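Local atomic coordinates of peptide-binding protein (Photobacterium damsela subsp. piscicida, PDB entry 6SQX), a protein that probably acts as a secreted cysteine endopeptidase of the NlpC/P60 family, cleaving the peptidoglycan of potentially competing bacteria. Residues A[33-38]-A[301-306]. Numbering follows the deposited sequence.
Sequences DAFHYI and FAHQIN. With EDO (1,2-ethanediol), chain O.
The carboxamide of Asn306 uses both its ends on the loop across from it. Asn306 OD1 accepts from Ala34 N at 2.8 Å, an almost straight bond (N-H...O 174°) that lies in the carbonyl plane on a lone pair. Asn306 ND2 donates to Asp33 OD1 at 3.0 Å, with the acceptor near the amide plane, and these two bonds together fix the amide's rotation. Asp33 OD1 accepts a second hydrogen bond from Phe35 N, also at 3.0 Å; the two donors reach it from opposite faces of the carboxylate, each well out of its plane. With CG anti to the backbone N (chi1 -179°), Asp33 has its carboxylate beside the carbonyl carbon, where OD1 can close this Asx turn, which opens the 3-10 segment 34-36. The two Asn306 bonds tie the turn, in the loop between strand 23-25 and helix 50-64, to helix 298-308 of this probable NlpC/P60 endopeptidase. Ala302 CB sits over the face of the Phe35 ring, 3.5 Å from its centroid and nearly along the normal, while Ala34 CB approaches Ala302 CB to 3.7 Å. The Phe35 edge points at the His303 face in an offset edge-to-face pair, planes 67° apart. Away from the helix, His36 NE2 shares a hydrogen bond, either partner possibly the donor, with O1 of an ethanediol probably from the crystallisation liquor, also hydrogen-bonded to Thr31 OG1.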
ATOM      1  N   ASP A  33      15.583  -4.730 -13.782  1.00 18.01           N
ATOM      2  CA  ASP A  33      14.806  -5.672 -14.581  1.00 19.11           C
ATOM      3  C   ASP A  33      14.703  -6.951 -13.761  1.00 19.47           C
ATOM      4  O   ASP A  33      15.722  -7.593 -13.496  1.00 20.52           O
ATOM      5  CB  ASP A  33      15.513  -5.924 -15.911  1.00 21.16           C
ATOM      6  CG  ASP A  33      14.744  -6.887 -16.823  1.00 22.59           C
ATOM      7  OD1 ASP A  33      13.737  -7.515 -16.415  1.00 22.39           O
ATOM      8  OD2 ASP A  33      15.115  -7.029 -18.012  1.00 25.77           O
ATOM      9  N   ALA A  34      13.487  -7.299 -13.330  1.00 19.16           N
ATOM     10  CA  ALA A  34      13.327  -8.457 -12.474  1.00 19.51           C
ATOM     11  C   ALA A  34      13.830  -9.722 -13.150  1.00 20.55           C
ATOM     12  O   ALA A  34      14.211 -10.679 -12.467  1.00 21.26           O
ATOM     13  CB  ALA A  34      11.848  -8.632 -12.091  1.00 19.44           C
ATOM     14  N   PHE A  35      13.867  -9.758 -14.484  1.00 21.17           N
ATOM     15  CA  PHE A  35      14.301 -10.989 -15.132  1.00 21.04           C
ATOM     16  C   PHE A  35      15.793 -11.236 -14.958  1.00 22.19           C
ATOM     17  O   PHE A  35      16.244 -12.361 -15.197  1.00 22.85           O
ATOM     18  CB  PHE A  35      13.970 -10.960 -16.635  1.00 21.16           C
ATOM     19  CG  PHE A  35      12.506 -11.195 -16.931  1.00 22.52           C
ATOM     20  CD1 PHE A  35      11.972 -12.460 -16.817  1.00 23.20           C
ATOM     21  CD2 PHE A  35      11.670 -10.157 -17.293  1.00 21.36           C
ATOM     22  CE1 PHE A  35      10.647 -12.703 -17.087  1.00 23.25           C
ATOM     23  CE2 PHE A  35      10.318 -10.392 -17.559  1.00 21.43           C
ATOM     24  CZ  PHE A  35       9.809 -11.675 -17.437  1.00 22.24           C
ATOM     25  N   HIS A  36      16.558 -10.203 -14.568  1.00 22.02           N
ATOM     26  CA  HIS A  36      17.988 -10.376 -14.296  1.00 22.87           C
ATOM     27  C   HIS A  36      18.223 -11.270 -13.082  1.00 22.43           C
ATOM     28  O   HIS A  36      19.326 -11.821 -12.911  1.00 25.04           O
ATOM     29  CB  HIS A  36      18.615  -8.995 -14.075  1.00 24.33           C
ATOM     30  CG  HIS A  36      20.107  -8.987 -14.039  1.00 27.68           C
ATOM     31  ND1 HIS A  36      20.879  -9.068 -15.177  1.00 32.46           N
ATOM     32  CD2 HIS A  36      20.970  -8.857 -13.004  1.00 29.62           C
ATOM     33  CE1 HIS A  36      22.159  -9.005 -14.840  1.00 33.89           C
ATOM     34  NE2 HIS A  36      22.242  -8.878 -13.528  1.00 32.71           N
ATOM     35  N   TYR A  37      17.192 -11.451 -12.261  1.00 21.96           N
ATOM     36  CA  TYR A  37      17.283 -12.187 -11.008  1.00 22.98           C
ATOM     37  C   TYR A  37      16.474 -13.470 -11.061  1.00 23.47           C
ATOM     38  O   TYR A  37      16.167 -14.047 -10.011  1.00 25.36           O
ATOM     39  CB  TYR A  37      16.836 -11.299  -9.840  1.00 23.29           C
ATOM     40  CG  TYR A  37      17.488  -9.932  -9.949  1.00 21.85           C
ATOM     41  CD1 TYR A  37      18.829  -9.766  -9.609  1.00 23.32           C
ATOM     42  CD2 TYR A  37      16.803  -8.837 -10.490  1.00 21.08           C
ATOM     43  CE1 TYR A  37      19.470  -8.540  -9.761  1.00 23.97           C
ATOM     44  CE2 TYR A  37      17.448  -7.588 -10.659  1.00 20.57           C
ATOM     45  CZ  TYR A  37      18.784  -7.461 -10.283  1.00 22.02           C
ATOM     46  OH  TYR A  37      19.443  -6.267 -10.414  1.00 22.20           O
ATOM     47  N   ILE A  38      16.128 -13.947 -12.253  1.00 23.88           N
ATOM     48  CA  ILE A  38      15.370 -15.189 -12.412  1.00 23.71           C
ATOM     49  C   ILE A  38      16.176 -16.123 -13.297  1.00 25.88           C
ATOM     50  O   ILE A  38      16.562 -15.747 -14.415  1.00 27.58           O
ATOM     51  CB  ILE A  38      13.972 -14.941 -12.991  1.00 23.64           C
ATOM     52  CG1 ILE A  38      13.164 -14.065 -12.013  1.00 23.67           C
ATOM     53  CG2 ILE A  38      13.275 -16.284 -13.282  1.00 25.02           C
ATOM     54  CD1 ILE A  38      11.893 -13.512 -12.576  1.00 24.11           C
ATOM     55  N   PHE A 301       5.265 -12.347 -12.261  1.00 20.63           N
ATOM     56  CA  PHE A 301       5.783 -11.499 -11.182  1.00 19.50           C
ATOM     57  C   PHE A 301       6.804 -10.503 -11.730  1.00 19.92           C
ATOM     58  O   PHE A 301       6.796  -9.322 -11.352  1.00 21.57           O
ATOM     59  CB  PHE A 301       6.413 -12.354 -10.079  1.00 21.50           C
ATOM     60  CG  PHE A 301       5.485 -12.614  -8.919  1.00 20.95           C
ATOM     61  CD1 PHE A 301       4.501 -13.594  -9.005  1.00 21.28           C
ATOM     62  CD2 PHE A 301       5.595 -11.874  -7.742  1.00 22.70           C
ATOM     63  CE1 PHE A 301       3.628 -13.828  -7.950  1.00 22.46           C
ATOM     64  CE2 PHE A 301       4.724 -12.121  -6.664  1.00 24.84           C
ATOM     65  CZ  PHE A 301       3.751 -13.090  -6.792  1.00 24.75           C
ATOM     66  N   ALA A 302       7.690 -10.980 -12.628  1.00 19.45           N
ATOM     67  CA  ALA A 302       8.712 -10.115 -13.223  1.00 19.67           C
ATOM     68  C   ALA A 302       8.085  -8.987 -14.035  1.00 19.65           C
ATOM     69  O   ALA A 302       8.510  -7.827 -13.931  1.00 20.00           O
ATOM     70  CB  ALA A 302       9.678 -10.942 -14.077  1.00 20.98           C
ATOM     71  N   HIS A 303       7.082  -9.313 -14.872  1.00 19.26           N
ATOM     72  CA  HIS A 303       6.450  -8.249 -15.647  1.00 18.41           C
ATOM     73  C   HIS A 303       5.821  -7.211 -14.732  1.00 19.64           C
ATOM     74  O   HIS A 303       5.920  -6.002 -14.974  1.00 20.53           O
ATOM     75  CB  HIS A 303       5.357  -8.797 -16.555  1.00 20.16           C
ATOM     76  CG  HIS A 303       5.826  -9.719 -17.638  1.00 20.37           C
ATOM     77  ND1 HIS A 303       6.895  -9.436 -18.466  1.00 21.27           N
ATOM     78  CD2 HIS A 303       5.315 -10.901 -18.064  1.00 21.54           C
ATOM     79  CE1 HIS A 303       7.032 -10.425 -19.343  1.00 22.51           C
ATOM     80  NE2 HIS A 303       6.079 -11.326 -19.128  1.00 22.36           N
ATOM     81  N   GLN A 304       5.134  -7.667 -13.681  1.00 19.21           N
ATOM     82  CA  GLN A 304       4.456  -6.716 -12.806  1.00 19.16           C
ATOM     83  C   GLN A 304       5.453  -5.885 -12.016  1.00 19.98           C
ATOM     84  O   GLN A 304       5.296  -4.660 -11.902  1.00 20.62           O
ATOM     85  CB  GLN A 304       3.514  -7.469 -11.877  1.00 19.44           C
ATOM     86  CG  GLN A 304       2.366  -8.079 -12.646  1.00 20.07           C
ATOM     87  CD  GLN A 304       1.534  -7.017 -13.331  1.00 19.94           C
ATOM     88  OE1 GLN A 304       1.002  -6.109 -12.680  1.00 22.62           O
ATOM     89  NE2 GLN A 304       1.468  -7.087 -14.682  1.00 20.98           N
ATOM     90  N   ILE A 305       6.499  -6.527 -11.478  1.00 18.98           N
ATOM     91  CA  ILE A 305       7.578  -5.777 -10.826  1.00 18.91           C
ATOM     92  C   ILE A 305       8.136  -4.710 -11.758  1.00 19.17           C
ATOM     93  O   ILE A 305       8.276  -3.536 -11.389  1.00 19.77           O
ATOM     94  CB  ILE A 305       8.670  -6.735 -10.329  1.00 18.99           C
ATOM     95  CG1 ILE A 305       8.192  -7.433  -9.044  1.00 19.48           C
ATOM     96  CG2 ILE A 305       9.987  -6.001 -10.096  1.00 19.72           C
ATOM     97  CD1 ILE A 305       9.062  -8.598  -8.651  1.00 21.77           C
ATOM     98  N   ASN A 306       8.424  -5.106 -12.998  1.00 18.50           N
ATOM     99  CA  ASN A 306       9.016  -4.156 -13.932  1.00 19.11           C
ATOM    100  C   ASN A 306       8.096  -2.967 -14.184  1.00 19.65           C
ATOM    101  O   ASN A 306       8.579  -1.853 -14.441  1.00 22.37           O
ATOM    102  CB  ASN A 306       9.343  -4.884 -15.241  1.00 19.58           C
ATOM    103  CG  ASN A 306      10.645  -5.682 -15.151  1.00 19.26           C
ATOM    104  OD1 ASN A 306      11.335  -5.625 -14.113  1.00 19.65           O
ATOM    105  ND2 ASN A 306      10.985  -6.451 -16.209  1.00 20.84           N
TER
HETATM  106  C1  EDO O 513      23.768  -7.088 -10.509  1.00 37.80           C
HETATM  107  O1  EDO O 513      23.682  -8.496 -10.694  1.00 50.09           O
HETATM  108  C2  EDO O 513      22.690  -6.402 -11.317  1.00 34.31           C
HETATM  109  O2  EDO O 513      23.231  -5.181 -11.716  1.00 30.45           O